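PDB 3BRQ: HTH-type transcriptional regulator ascG from Escherichia coli, which represses transcription of the cryptic asc operon as a sequence-specific DNA-binding regulator of the LacI family. Local coordinates for residues H139-G147 against K200-M211; A247-M258 against F281-L291. All coordinates share one frame; numbering follows the deposited sequence.

Contact 1 (H139-G147 against K200-M211); sequences HQEIAFLTG and KFSALVASNDDM
Lys200 and Glu141 meet through a water, which donates to both Lys200 O and Glu141 OE2, where two parallel strands begin in the periplasmic-binding-protein-like sheet of this LacI-family repressor. Bonds from Ala143 N to Ala203 O, Val205 N to Ala143 O and Leu145 N to Val205 O establish the pairing; the axes, 4.5 Å apart and inclined by 20°, agree. Phe201 turns a ring face to Ala143, whose CB stands 4.0 Å from the centroid. Ser202 OG meets His139 ND1 at the imidazole edge in a nearly straight hydrogen bond of 2.5 Å (175°), while Ala203 CB lies over a face, the two together limiting ring rotation. Leu204 CD1 presses tightly on Leu145 CD1 at 3.3 Å, on the side where helix 184-197 packs. Val205, on the other face with Ile142 and Phe144, sets CG1 against Phe144 CE1 and CG2 against Ile142 CG2. Ser207 closes the pairing: with OG beside its own backbone N (chi1 -71°), OG and N both donate to Leu145 O, at 2.8 and 2.9 Å. Met211, a selenomethionine in the helix Asn208 caps, bends at its last torsion, bringing CE 3.6 Å from Leu145 CG.

Contact 2 (A247-M258 against F281-L291); sequences ALSSVKIPVTEM and FSGKLIRRDSL
Val251 and Leu285 form the non-hydrogen-bonded pair between two hydrogen-bonded ones, Ser250 with Ile286 and Lys252 with Lys284, in strands that run antiparallel at 155° with axes 4.4 Å apart. Val251 CG2 meets Leu285 CD1 at 4.0 Å, the two side chains crossing at about a right angle on the face covered by helix 123-136. On the other face the lysines lie side by side and point the same way; Lys252 NZ and Lys284 NZ, 4.3 Å apart, probably repel each other mildly.

Toward Ser249 and Arg288, side chains join the bonding. Ser249 OG accepts from Arg288 N at 2.9 Å and donates to Ser290 OG, which also receives Ser249 N at 2.8 Å in a nearly straight bond (169°) and hydrogen-bonds Val232 O on strand 231-235. Arg288 runs extended from CG to NE, laying CG and CD along Leu248 O before NH1 donates to that oxygen at 3.0 Å, only 5° out of the guanidinium plane. Ile286 CG2 covers one guanidinium face, and NH1 also forms a salt bridge with Asp237. A methionine in place of Arg288 would probably leave Leu248 O without this donor and Asp237 without this salt bridge.

At the far end, Phe281 offers a ring face to selenomethionine Met258: CG stands 3.7 Å from the centroid, with SE farther off and oblique in a Met-aromatic contact. The strand pair is the antiparallel edge of an otherwise parallel alpha/beta sheet, while 253-258 and 281-283 lead toward the other lobe, consistent with the interdomain crossovers of LacI-family periplasmic-binding-protein folds.

Contacts 1 and 2 belong to one sheet: 142-145 and 203-206 pair in its parallel part, whereas 249-252 takes 284-286 as an antiparallel outermost strand, with 231-235 between the two pairs. Both rest on backbone pairing. Contact 1 is core, with 14 of 17 touching residues buried, and adds mainly apolar packing against helices on both faces. Contact 2 is only partly buried, and it adds mainly polar side chains: serine hydroxyls, an arginine and lysines at the solvent side. Their centres are 15 Å apart, yet they touch where helix 209-221 starts: Asp209 OD1 and Ser250 OG, 2.6 Å apart, probably share a hydrogen bond, and Asp209 CG packs on Leu248 CD2.

Contact 1 (H139-G147 against K200-M211)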
loop_
_atom_site.group_PDB
_atom_site.type_symbol
_atom_site.label_atom_id
_atom_site.label_comp_id
_atom_site.label_asym_id
_atom_site.label_seq_id
_atom_site.Cartn_x
_atom_site.Cartn_y
_atom_site.Cartn_z
ATOM N N HIS B 139 19.755 10.917 -23.767
ATOM C CA HIS B 139 18.957 9.741 -24.145
ATOM C C HIS B 139 18.002 10.079 -25.257
ATOM O O HIS B 139 17.087 10.846 -25.034
ATOM C CB HIS B 139 18.175 9.249 -22.938
ATOM C CG HIS B 139 19.021 8.607 -21.886
ATOM N ND1 HIS B 139 19.586 7.363 -22.046
ATOM C CD2 HIS B 139 19.380 9.023 -20.650
ATOM C CE1 HIS B 139 20.253 7.038 -20.955
ATOM N NE2 HIS B 139 20.115 8.013 -20.081
ATOM N N GLN B 140 18.206 9.524 -26.449
ATOM C CA GLN B 140 17.299 9.761 -27.570
ATOM C C GLN B 140 16.255 8.620 -27.759
ATOM O O GLN B 140 15.230 8.830 -28.394
ATOM C CB GLN B 140 18.077 9.954 -28.889
ATOM C CG GLN B 140 19.049 11.176 -28.987
ATOM C CD GLN B 140 18.321 12.504 -29.011
ATOM O OE1 GLN B 140 18.327 13.253 -28.015
ATOM N NE2 GLN B 140 17.662 12.807 -30.152
ATOM N N GLU B 141 16.535 7.428 -27.234
ATOM C CA GLU B 141 15.687 6.270 -27.481
ATOM C C GLU B 141 15.221 5.827 -26.096
ATOM O O GLU B 141 15.976 5.225 -25.305
ATOM C CB GLU B 141 16.476 5.181 -28.221
ATOM C CG GLU B 141 17.063 5.647 -29.555
ATOM C CD GLU B 141 18.032 4.612 -30.124
ATOM O OE1 GLU B 141 19.254 4.773 -29.921
ATOM O OE2 GLU B 141 17.570 3.622 -30.755
ATOM N N ILE B 142 13.975 6.191 -25.797
ATOM C CA ILE B 142 13.448 6.020 -24.460
ATOM C C ILE B 142 12.193 5.134 -24.542
ATOM O O ILE B 142 11.261 5.479 -25.278
ATOM C CB ILE B 142 13.073 7.423 -23.816
ATOM C CG1 ILE B 142 14.286 8.384 -23.840
ATOM C CG2 ILE B 142 12.492 7.218 -22.441
ATOM C CD1 ILE B 142 13.974 9.859 -23.417
ATOM N N ALA B 143 12.199 4.020 -23.805
ATOM C CA ALA B 143 11.018 3.165 -23.629
ATOM C C ALA B 143 10.040 3.707 -22.575
ATOM O O ALA B 143 10.423 4.449 -21.685
ATOM C CB ALA B 143 11.451 1.729 -23.292
ATOM N N PHE B 144 8.771 3.353 -22.671
ATOM C CA PHE B 144 7.786 3.801 -21.736
ATOM C C PHE B 144 6.826 2.635 -21.405
ATOM O O PHE B 144 6.263 1.990 -22.294
ATOM C CB PHE B 144 6.991 4.989 -22.294
ATOM C CG PHE B 144 6.140 5.678 -21.274
ATOM C CD1 PHE B 144 6.679 6.704 -20.438
ATOM C CD2 PHE B 144 4.781 5.332 -21.143
ATOM C CE1 PHE B 144 5.848 7.350 -19.476
ATOM C CE2 PHE B 144 3.949 5.992 -20.211
ATOM C CZ PHE B 144 4.479 7.023 -19.387
ATOM N N LEU B 145 6.717 2.350 -20.105
ATOM C CA LEU B 145 5.715 1.443 -19.576
ATOM C C LEU B 145 4.493 2.163 -18.989
ATOM O O LEU B 145 4.584 2.849 -17.969
ATOM C CB LEU B 145 6.331 0.577 -18.475
ATOM C CG LEU B 145 6.952 -0.792 -18.769
ATOM C CD1 LEU B 145 7.823 -0.733 -19.951
ATOM C CD2 LEU B 145 7.749 -1.280 -17.537
ATOM N N THR B 146 3.339 1.969 -19.612
ATOM C CA THR B 146 2.106 2.594 -19.132
ATOM C C THR B 146 1.456 1.879 -17.981
ATOM O O THR B 146 1.757 0.714 -17.680
ATOM C CB THR B 146 1.044 2.767 -20.295
ATOM O OG1 THR B 146 0.290 1.552 -20.452
ATOM C CG2 THR B 146 1.772 2.998 -21.589
ATOM N N GLY B 147 0.603 2.601 -17.276
ATOM C CA GLY B 147 -0.303 1.961 -16.315
ATOM C C GLY B 147 -1.573 1.562 -17.015
ATOM O O GLY B 147 -1.649 1.651 -18.275
ATOM N N LYS B 200 15.904 -0.539 -30.146
ATOM C CA LYS B 200 16.908 -0.229 -29.129
ATOM C C LYS B 200 16.426 0.873 -28.179
ATOM O O LYS B 200 15.750 1.840 -28.594
ATOM C CB LYS B 200 18.212 0.228 -29.786
ATOM C CG LYS B 200 19.191 -0.884 -30.100
ATOM C CD LYS B 200 20.107 -1.138 -28.855
ATOM C CE LYS B 200 21.086 -2.321 -29.016
ATOM N NZ LYS B 200 21.902 -2.202 -30.285
ATOM N N PHE B 201 16.782 0.760 -26.907
ATOM C CA PHE B 201 16.545 1.873 -26.027
ATOM C C PHE B 201 17.658 1.983 -24.964
ATOM O O PHE B 201 18.181 0.946 -24.524
ATOM C CB PHE B 201 15.116 1.773 -25.425
ATOM C CG PHE B 201 14.842 0.479 -24.653
ATOM C CD1 PHE B 201 15.051 0.434 -23.294
ATOM C CD2 PHE B 201 14.365 -0.668 -25.316
ATOM C CE1 PHE B 201 14.825 -0.703 -22.585
ATOM C CE2 PHE B 201 14.130 -1.847 -24.617
ATOM C CZ PHE B 201 14.354 -1.854 -23.246
ATOM N N SER B 202 17.993 3.212 -24.543
ATOM C CA SER B 202 18.989 3.462 -23.473
ATOM C C SER B 202 18.363 3.806 -22.114
ATOM O O SER B 202 19.039 3.782 -21.072
ATOM C CB SER B 202 20.045 4.535 -23.881
ATOM O OG SER B 202 19.471 5.840 -24.062
ATOM N N ALA B 203 17.062 4.085 -22.103
ATOM C CA ALA B 203 16.405 4.440 -20.862
ATOM C C ALA B 203 14.967 3.931 -20.903
ATOM O O ALA B 203 14.393 3.831 -21.981
ATOM C CB ALA B 203 16.454 5.993 -20.632
ATOM N N LEU B 204 14.422 3.598 -19.732
ATOM C CA LEU B 204 13.039 3.136 -19.597
ATOM C C LEU B 204 12.329 3.962 -18.515
ATOM O O LEU B 204 12.814 4.051 -17.350
ATOM C CB LEU B 204 12.982 1.633 -19.193
ATOM C CG LEU B 204 11.533 1.247 -18.795
ATOM C CD1 LEU B 204 10.890 0.453 -19.854
ATOM C CD2 LEU B 204 11.477 0.496 -17.472
ATOM N N VAL B 205 11.172 4.530 -18.876
ATOM C CA VAL B 205 10.331 5.262 -17.889
ATOM C C VAL B 205 9.148 4.358 -17.588
ATOM O O VAL B 205 8.392 4.041 -18.513
ATOM C CB VAL B 205 9.864 6.635 -18.444
ATOM C CG1 VAL B 205 8.937 7.351 -17.456
ATOM C CG2 VAL B 205 11.100 7.525 -18.735
ATOM N N ALA B 206 9.040 3.871 -16.325
ATOM C CA ALA B 206 7.889 3.064 -15.885
ATOM C C ALA B 206 6.928 3.980 -15.170
ATOM O O ALA B 206 7.347 4.783 -14.360
ATOM C CB ALA B 206 8.319 1.945 -14.912
ATOM N N SER B 207 5.624 3.802 -15.415
ATOM C CA SER B 207 4.619 4.678 -14.856
ATOM C C SER B 207 4.397 4.479 -13.359
ATOM O O SER B 207 3.730 5.313 -12.750
ATOM C CB SER B 207 3.310 4.621 -15.670
ATOM O OG SER B 207 3.506 5.251 -16.933
ATOM N N ASN B 208 4.981 3.434 -12.727
ATOM C CA ASN B 208 5.023 3.465 -11.268
ATOM C C ASN B 208 6.247 2.665 -10.764
ATOM O O ASN B 208 6.922 1.969 -11.521
ATOM C CB ASN B 208 3.701 2.960 -10.634
ATOM C CG ASN B 208 3.492 1.423 -10.776
ATOM O OD1 ASN B 208 4.022 0.795 -11.668
ATOM N ND2 ASN B 208 2.657 0.848 -9.908
ATOM N N ASP B 209 6.540 2.741 -9.479
ATOM C CA ASP B 209 7.779 2.089 -9.046
ATOM C C ASP B 209 7.636 0.620 -9.177
ATOM O O ASP B 209 8.585 -0.016 -9.565
ATOM C CB ASP B 209 8.170 2.480 -7.622
ATOM C CG ASP B 209 8.693 3.905 -7.544
ATOM O OD1 ASP B 209 8.938 4.526 -8.615
ATOM O OD2 ASP B 209 8.862 4.385 -6.384
ATOM N N ASP B 210 6.464 0.062 -8.889
ATOM C CA ASP B 210 6.285 -1.428 -8.978
ATOM C C ASP B 210 6.663 -2.014 -10.316
ATOM O O ASP B 210 7.367 -2.994 -10.378
ATOM C CB ASP B 210 4.883 -1.876 -8.594
ATOM C CG ASP B 210 4.676 -1.835 -7.054
ATOM O OD1 ASP B 210 5.634 -1.531 -6.344
ATOM O OD2 ASP B 210 3.583 -2.108 -6.554
HETATM N N MSE B 211 6.170 -1.419 -11.408
HETATM C CA MSE B 211 6.584 -1.835 -12.702
HETATM C C MSE B 211 8.063 -1.581 -12.969
HETATM O O MSE B 211 8.688 -2.410 -13.635
HETATM C CB MSE B 211 5.700 -1.150 -13.775
HETATM C CG MSE B 211 4.198 -1.655 -13.721
HETATM SE SE MSE B 211 3.327 -0.905 -15.335
HETATM C CE MSE B 211 4.237 -1.801 -16.670
HETATM O O HOH W 1 15.097 3.106 -30.630
HETATM O O HOH W 2 19.511 6.750 -26.431
HETATM O O HOH W 3 1.266 5.621 -18.272
#

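Contact 2 (A247-M258 against F281-L291)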
loop_
_atom_site.group_PDB
_atom_site.type_symbol
_atom_site.label_atom_id
_atom_site.label_comp_id
_atom_site.label_asym_id
_atom_site.label_seq_id
_atom_site.Cartn_x
_atom_site.Cartn_y
_atom_site.Cartn_z
ATOM N N ALA B 247 19.520 1.375 -6.626
ATOM C CA ALA B 247 18.547 2.253 -6.049
ATOM C C ALA B 247 17.719 2.931 -7.158
ATOM O O ALA B 247 18.278 3.458 -8.138
ATOM C CB ALA B 247 19.223 3.329 -5.184
ATOM N N LEU B 248 16.399 2.970 -6.949
ATOM C CA LEU B 248 15.492 3.363 -8.014
ATOM C C LEU B 248 15.207 4.875 -8.042
ATOM O O LEU B 248 14.605 5.400 -7.123
ATOM C CB LEU B 248 14.195 2.535 -7.899
ATOM C CG LEU B 248 12.960 2.975 -8.679
ATOM C CD1 LEU B 248 13.242 2.852 -10.246
ATOM C CD2 LEU B 248 11.740 2.202 -8.320
ATOM N N SER B 249 15.617 5.567 -9.105
ATOM C CA SER B 249 15.202 6.975 -9.320
ATOM C C SER B 249 13.692 7.017 -9.513
ATOM O O SER B 249 13.132 6.199 -10.243
ATOM C CB SER B 249 15.842 7.587 -10.568
ATOM O OG SER B 249 17.247 7.500 -10.598
ATOM N N SER B 250 13.022 7.959 -8.847
ATOM C CA SER B 250 11.558 8.006 -8.854
ATOM C C SER B 250 10.991 9.417 -8.692
ATOM O O SER B 250 11.549 10.239 -7.998
ATOM C CB SER B 250 10.967 7.122 -7.772
ATOM O OG SER B 250 9.550 6.950 -7.993
ATOM N N VAL B 251 9.876 9.664 -9.355
ATOM C CA VAL B 251 9.152 10.900 -9.235
ATOM C C VAL B 251 8.314 10.902 -7.942
ATOM O O VAL B 251 7.423 10.098 -7.770
ATOM C CB VAL B 251 8.259 11.161 -10.521
ATOM C CG1 VAL B 251 7.454 12.386 -10.354
ATOM C CG2 VAL B 251 9.147 11.325 -11.732
ATOM N N LYS B 252 8.608 11.839 -7.036
ATOM C CA LYS B 252 7.846 11.986 -5.814
ATOM C C LYS B 252 6.708 12.992 -5.971
ATOM O O LYS B 252 6.920 14.111 -6.450
ATOM C CB LYS B 252 8.748 12.410 -4.649
ATOM C CG LYS B 252 8.031 12.436 -3.290
ATOM C CD LYS B 252 9.056 12.762 -2.227
ATOM C CE LYS B 252 8.510 12.451 -0.833
ATOM N NZ LYS B 252 7.678 13.569 -0.301
ATOM N N ILE B 253 5.513 12.546 -5.581
ATOM C CA ILE B 253 4.283 13.346 -5.568
ATOM C C ILE B 253 4.143 13.875 -4.144
ATOM O O ILE B 253 4.311 13.114 -3.187
ATOM C CB ILE B 253 3.018 12.480 -6.008
ATOM C CG1 ILE B 253 3.297 11.712 -7.326
ATOM C CG2 ILE B 253 1.700 13.311 -6.120
ATOM C CD1 ILE B 253 3.634 12.575 -8.588
ATOM N N PRO B 254 3.829 15.185 -4.002
ATOM C CA PRO B 254 3.603 15.797 -2.703
ATOM C C PRO B 254 2.237 15.380 -2.112
ATOM O O PRO B 254 1.388 16.223 -1.802
ATOM C CB PRO B 254 3.650 17.286 -3.006
ATOM C CG PRO B 254 3.186 17.399 -4.447
ATOM C CD PRO B 254 3.641 16.145 -5.123
ATOM N N VAL B 255 2.041 14.080 -1.952
ATOM C CA VAL B 255 0.787 13.553 -1.406
ATOM C C VAL B 255 0.383 14.252 -0.107
ATOM O O VAL B 255 -0.721 14.776 0.003
ATOM C CB VAL B 255 0.871 11.989 -1.179
ATOM C CG1 VAL B 255 -0.352 11.461 -0.409
ATOM C CG2 VAL B 255 0.977 11.295 -2.481
ATOM N N THR B 256 1.285 14.256 0.869
ATOM C CA THR B 256 1.039 14.858 2.183
ATOM C C THR B 256 0.541 16.307 2.130
ATOM O O THR B 256 -0.495 16.688 2.730
ATOM C CB THR B 256 2.347 14.837 3.009
ATOM O OG1 THR B 256 2.622 13.493 3.377
ATOM C CG2 THR B 256 2.222 15.691 4.243
ATOM N N GLU B 257 1.290 17.108 1.402
ATOM C CA GLU B 257 0.883 18.474 1.107
ATOM C C GLU B 257 -0.461 18.514 0.456
ATOM O O GLU B 257 -1.296 19.367 0.792
ATOM C CB GLU B 257 1.896 19.163 0.189
ATOM C CG GLU B 257 3.253 19.457 0.837
ATOM C CD GLU B 257 4.233 18.258 0.882
ATOM O OE1 GLU B 257 3.955 17.144 0.346
ATOM O OE2 GLU B 257 5.322 18.459 1.478
HETATM N N MSE B 258 -0.677 17.628 -0.514
HETATM C CA MSE B 258 -1.915 17.677 -1.280
HETATM C C MSE B 258 -3.129 17.378 -0.395
HETATM O O MSE B 258 -4.184 17.983 -0.580
HETATM C CB MSE B 258 -1.868 16.678 -2.441
HETATM C CG MSE B 258 -1.230 17.287 -3.708
HETATM SE SE MSE B 258 -0.912 15.905 -4.999
HETATM C CE MSE B 258 -2.632 15.980 -5.764
ATOM N N PHE B 281 0.102 21.558 -7.759
ATOM C CA PHE B 281 1.189 20.707 -7.285
ATOM C C PHE B 281 1.928 20.070 -8.464
ATOM O O PHE B 281 1.436 20.075 -9.607
ATOM C CB PHE B 281 0.638 19.661 -6.306
ATOM C CG PHE B 281 0.089 20.261 -5.034
ATOM C CD1 PHE B 281 0.889 20.402 -3.915
ATOM C CD2 PHE B 281 -1.223 20.734 -4.968
ATOM C CE1 PHE B 281 0.390 20.978 -2.727
ATOM C CE2 PHE B 281 -1.731 21.312 -3.769
ATOM C CZ PHE B 281 -0.911 21.425 -2.656
ATOM N N SER B 282 3.134 19.586 -8.178
ATOM C CA SER B 282 4.020 18.954 -9.152
ATOM C C SER B 282 4.967 18.065 -8.362
ATOM O O SER B 282 5.328 18.371 -7.223
ATOM C CB SER B 282 4.830 20.013 -9.931
ATOM O OG SER B 282 5.409 20.972 -9.029
ATOM N N GLY B 283 5.361 16.961 -8.966
ATOM C CA GLY B 283 6.342 16.080 -8.361
ATOM C C GLY B 283 7.753 16.509 -8.717
ATOM O O GLY B 283 7.963 17.393 -9.585
ATOM N N LYS B 284 8.706 15.900 -8.014
ATOM C CA LYS B 284 10.138 16.105 -8.239
ATOM C C LYS B 284 10.742 14.736 -8.496
ATOM O O LYS B 284 10.419 13.796 -7.799
ATOM C CB LYS B 284 10.830 16.731 -7.011
ATOM C CG LYS B 284 10.264 16.242 -5.674
ATOM C CD LYS B 284 11.129 16.589 -4.413
ATOM C CE LYS B 284 10.309 16.291 -3.128
ATOM N NZ LYS B 284 11.050 15.708 -1.935
ATOM N N LEU B 285 11.587 14.630 -9.511
ATOM C CA LEU B 285 12.305 13.394 -9.788
ATOM C C LEU B 285 13.419 13.273 -8.733
ATOM O O LEU B 285 14.187 14.228 -8.502
ATOM C CB LEU B 285 12.897 13.402 -11.198
ATOM C CG LEU B 285 13.873 12.247 -11.415
ATOM C CD1 LEU B 285 13.131 10.893 -11.378
ATOM C CD2 LEU B 285 14.582 12.437 -12.730
ATOM N N ILE B 286 13.442 12.150 -8.037
ATOM C CA ILE B 286 14.504 11.888 -7.091
ATOM C C ILE B 286 15.534 11.046 -7.809
ATOM O O ILE B 286 15.226 9.938 -8.256
ATOM C CB ILE B 286 13.977 11.195 -5.834
ATOM C CG1 ILE B 286 12.847 12.059 -5.239
ATOM C CG2 ILE B 286 15.158 10.912 -4.831
ATOM C CD1 ILE B 286 12.877 12.303 -3.760
ATOM N N ARG B 287 16.751 11.568 -7.920
ATOM C CA ARG B 287 17.784 10.959 -8.745
ATOM C C ARG B 287 18.606 10.010 -7.944
ATOM O O ARG B 287 19.212 10.431 -6.963
ATOM C CB ARG B 287 18.685 12.037 -9.347
ATOM C CG ARG B 287 17.959 12.810 -10.420
ATOM C CD ARG B 287 18.665 14.123 -10.775
ATOM N NE ARG B 287 17.667 15.018 -11.358
ATOM C CZ ARG B 287 16.931 15.880 -10.664
ATOM N NH1 ARG B 287 17.110 16.022 -9.356
ATOM N NH2 ARG B 287 16.017 16.613 -11.290
ATOM N N ARG B 288 18.602 8.731 -8.340
ATOM C CA ARG B 288 19.322 7.687 -7.591
ATOM C C ARG B 288 20.155 6.883 -8.583
ATOM O O ARG B 288 20.231 7.228 -9.785
ATOM C CB ARG B 288 18.352 6.789 -6.778
ATOM C CG ARG B 288 17.296 7.531 -5.940
ATOM C CD ARG B 288 16.812 6.638 -4.772
ATOM N NE ARG B 288 16.044 7.369 -3.757
ATOM C CZ ARG B 288 14.722 7.587 -3.766
ATOM N NH1 ARG B 288 13.967 7.157 -4.760
ATOM N NH2 ARG B 288 14.154 8.254 -2.750
ATOM N N ASP B 289 20.731 5.793 -8.121
ATOM C CA ASP B 289 21.720 5.075 -8.901
ATOM C C ASP B 289 21.205 4.444 -10.197
ATOM O O ASP B 289 22.047 4.108 -11.015
ATOM C CB ASP B 289 22.376 3.989 -8.044
ATOM C CG ASP B 289 23.320 4.572 -7.006
ATOM O OD1 ASP B 289 23.771 5.730 -7.202
ATOM O OD2 ASP B 289 23.588 3.883 -6.000
ATOM N N SER B 290 19.875 4.291 -10.386
ATOM C CA SER B 290 19.323 3.665 -11.600
ATOM C C SER B 290 19.357 4.600 -12.776
ATOM O O SER B 290 19.010 4.220 -13.901
ATOM C CB SER B 290 17.870 3.256 -11.400
ATOM O OG SER B 290 17.038 4.385 -11.187
ATOM N N LEU B 291 19.775 5.831 -12.531
ATOM C CA LEU B 291 19.823 6.806 -13.596
ATOM C C LEU B 291 21.255 7.306 -13.821
ATOM O O LEU B 291 21.908 7.743 -12.865
ATOM C CB LEU B 291 18.865 7.959 -13.280
ATOM C CG LEU B 291 18.812 9.169 -14.232
ATOM C CD1 LEU B 291 18.247 8.763 -15.561
ATOM C CD2 LEU B 291 17.943 10.246 -13.596
HETATM O O HOH W 4 22.296 1.438 -5.846
#